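Local structure of glutathione S-transferase (Burkholderia xenovorans, 2DSA) at residues Ser88-His93 against Tyr145-Gln150. The protein is a bacterial glutathione S-transferase that binds glutathione and reductively dechlorinates metabolites of polychlorinated biphenyls. Residues are numbered along the deposited sequence; the frame is centred on the assembly and turned at random.
Sequences SFERYH and YLLGDQ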
loop_
_atom_site.group_PDB
_atom_site.type_symbol
_atom_site.label_atom_id
_atom_site.label_comp_id
_atom_site.label_asym_id
_atom_site.label_seq_id
_atom_site.Cartn_x
_atom_site.Cartn_y
_atom_site.Cartn_z
ATOM N N SER A 88 9.072 12.949 -10.618
ATOM C CA SER A 88 8.977 12.425 -11.977
ATOM C C SER A 88 7.768 11.492 -12.062
ATOM O O SER A 88 7.356 10.921 -11.055
ATOM C CB SER A 88 10.266 11.695 -12.381
ATOM O OG SER A 88 10.416 10.456 -11.696
ATOM N N PHE A 89 7.195 11.350 -13.259
ATOM C CA PHE A 89 6.061 10.444 -13.451
ATOM C C PHE A 89 6.405 9.014 -13.028
ATOM O O PHE A 89 5.606 8.361 -12.362
ATOM C CB PHE A 89 5.534 10.439 -14.897
ATOM C CG PHE A 89 4.378 9.503 -15.092
ATOM C CD1 PHE A 89 3.083 9.902 -14.782
ATOM C CD2 PHE A 89 4.586 8.191 -15.524
ATOM C CE1 PHE A 89 1.996 9.018 -14.927
ATOM C CE2 PHE A 89 3.507 7.295 -15.673
ATOM C CZ PHE A 89 2.214 7.715 -15.373
ATOM N N GLU A 90 7.589 8.543 -13.409
ATOM C CA GLU A 90 8.009 7.173 -13.110
ATOM C C GLU A 90 8.125 6.877 -11.602
ATOM O O GLU A 90 7.985 5.728 -11.186
ATOM C CB GLU A 90 9.294 6.807 -13.860
ATOM C CG GLU A 90 9.068 6.506 -15.363
ATOM C CD GLU A 90 8.122 5.312 -15.611
ATOM O OE1 GLU A 90 7.028 5.523 -16.175
ATOM O OE2 GLU A 90 8.473 4.162 -15.250
ATOM N N ARG A 91 8.345 7.909 -10.788
ATOM C CA ARG A 91 8.306 7.723 -9.321
ATOM C C ARG A 91 6.879 7.403 -8.813
ATOM O O ARG A 91 6.713 6.556 -7.934
ATOM C CB ARG A 91 8.931 8.927 -8.598
ATOM C CG ARG A 91 9.006 8.811 -7.061
ATOM C CD ARG A 91 9.619 7.496 -6.554
ATOM N NE ARG A 91 9.794 7.527 -5.104
ATOM C CZ ARG A 91 10.905 7.927 -4.489
ATOM N NH1 ARG A 91 11.953 8.328 -5.199
ATOM N NH2 ARG A 91 10.964 7.944 -3.167
ATOM N N TYR A 92 5.861 8.062 -9.370
ATOM C CA TYR A 92 4.444 7.697 -9.071
ATOM C C TYR A 92 4.116 6.287 -9.536
ATOM O O TYR A 92 3.431 5.526 -8.853
ATOM C CB TYR A 92 3.443 8.722 -9.623
ATOM C CG TYR A 92 3.751 10.126 -9.151
ATOM C CD1 TYR A 92 4.371 11.040 -10.001
ATOM C CD2 TYR A 92 3.479 10.520 -7.843
ATOM C CE1 TYR A 92 4.693 12.317 -9.568
ATOM C CE2 TYR A 92 3.791 11.800 -7.401
ATOM C CZ TYR A 92 4.403 12.690 -8.272
ATOM O OH TYR A 92 4.721 13.955 -7.851
ATOM N N HIS A 93 4.649 5.944 -10.697
ATOM C CA HIS A 93 4.564 4.604 -11.235
ATOM C C HIS A 93 5.226 3.543 -10.308
ATOM O O HIS A 93 4.701 2.440 -10.146
ATOM C CB HIS A 93 5.154 4.602 -12.652
ATOM C CG HIS A 93 4.797 3.395 -13.465
ATOM N ND1 HIS A 93 5.507 3.022 -14.591
ATOM C CD2 HIS A 93 3.816 2.473 -13.316
ATOM C CE1 HIS A 93 4.978 1.924 -15.098
ATOM N NE2 HIS A 93 3.952 1.568 -14.342
ATOM N N TYR A 145 12.259 -5.769 -15.728
ATOM C CA TYR A 145 11.807 -5.252 -14.439
ATOM C C TYR A 145 10.480 -4.515 -14.573
ATOM O O TYR A 145 10.035 -4.240 -15.688
ATOM C CB TYR A 145 12.887 -4.353 -13.817
ATOM C CG TYR A 145 14.221 -5.040 -13.755
ATOM C CD1 TYR A 145 15.251 -4.677 -14.618
ATOM C CD2 TYR A 145 14.440 -6.093 -12.870
ATOM C CE1 TYR A 145 16.475 -5.323 -14.578
ATOM C CE2 TYR A 145 15.644 -6.739 -12.833
ATOM C CZ TYR A 145 16.654 -6.352 -13.690
ATOM O OH TYR A 145 17.856 -7.004 -13.642
ATOM N N LEU A 146 9.850 -4.239 -13.427
ATOM C CA LEU A 146 8.510 -3.639 -13.351
ATOM C C LEU A 146 8.401 -2.268 -14.041
ATOM O O LEU A 146 7.382 -1.957 -14.684
ATOM C CB LEU A 146 8.074 -3.546 -11.884
ATOM C CG LEU A 146 7.075 -4.526 -11.231
ATOM C CD1 LEU A 146 6.740 -5.765 -12.056
ATOM C CD2 LEU A 146 7.452 -4.876 -9.776
ATOM N N LEU A 147 9.460 -1.464 -13.918
ATOM C CA LEU A 147 9.508 -0.132 -14.524
ATOM C C LEU A 147 10.273 -0.096 -15.855
ATOM O O LEU A 147 10.455 0.975 -16.439
ATOM C CB LEU A 147 10.063 0.902 -13.526
ATOM C CG LEU A 147 9.280 1.037 -12.195
ATOM C CD1 LEU A 147 9.849 2.150 -11.322
ATOM C CD2 LEU A 147 7.791 1.246 -12.402
ATOM N N GLY A 148 10.710 -1.261 -16.334
ATOM C CA GLY A 148 11.404 -1.353 -17.626
ATOM C C GLY A 148 12.751 -2.035 -17.542
ATOM O O GLY A 148 12.840 -3.179 -17.095
ATOM N N ASP A 149 13.799 -1.322 -17.957
ATOM C CA ASP A 149 15.167 -1.861 -17.971
ATOM C C ASP A 149 15.920 -1.640 -16.663
ATOM O O ASP A 149 16.963 -2.256 -16.430
ATOM C CB ASP A 149 15.965 -1.279 -19.145
ATOM C CG ASP A 149 15.380 -1.674 -20.494
ATOM O OD1 ASP A 149 15.349 -2.898 -20.795
ATOM O OD2 ASP A 149 14.931 -0.765 -21.237
ATOM N N GLN A 150 15.392 -0.763 -15.814
ATOM C CA GLN A 150 16.055 -0.440 -14.559
ATOM C C GLN A 150 15.426 -1.161 -13.370
ATOM O O GLN A 150 14.228 -1.026 -13.115
ATOM C CB GLN A 150 16.056 1.078 -14.310
ATOM C CG GLN A 150 16.903 1.513 -13.095
ATOM C CD GLN A 150 18.395 1.584 -13.406
ATOM O OE1 GLN A 150 18.797 2.192 -14.403
ATOM N NE2 GLN A 150 19.224 0.977 -12.546
#
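Leu147 reaches from the loop 145-150 onto the N-terminal end of helix 89-109, where it meets Glu90 and His93. Its CB stands 4.0 Å from Glu90 OE2. CG, anti to the carbonyl carbon (chi1 -58°), carries both methyls toward the helix: CD1 lies 4.0 Å from Glu90 O, whereas CD2 settles over one face of the His93 imidazole. This CH-pi contact puts CD2 3.8 Å from the ring centroid, 20° off the normal and shifted toward the rim, with ND1 the nearest ring atom at 3.6 Å. A bond within the helix helps to set the ring's rotation: ND1 donates to Glu90 OE2 over 3.2 Å, nearly in the imidazole plane, on the syn side of the carboxylate but 31° out of its plane, and more weakly to OE1. Leu147 also packs on Leu94 and Trp97 further along the helix. A type I turn from Tyr145 to Gly148, closed by backbone bonds in both directions between these two residues, presents the leucine. No hydrogen bond joins the two segments; the loop before helix 153-163 rests on this helix start of the all-helical domain mainly through methyl-on-imidazole packing, and the nearby carboxylate would tend to stabilise a protonated His93.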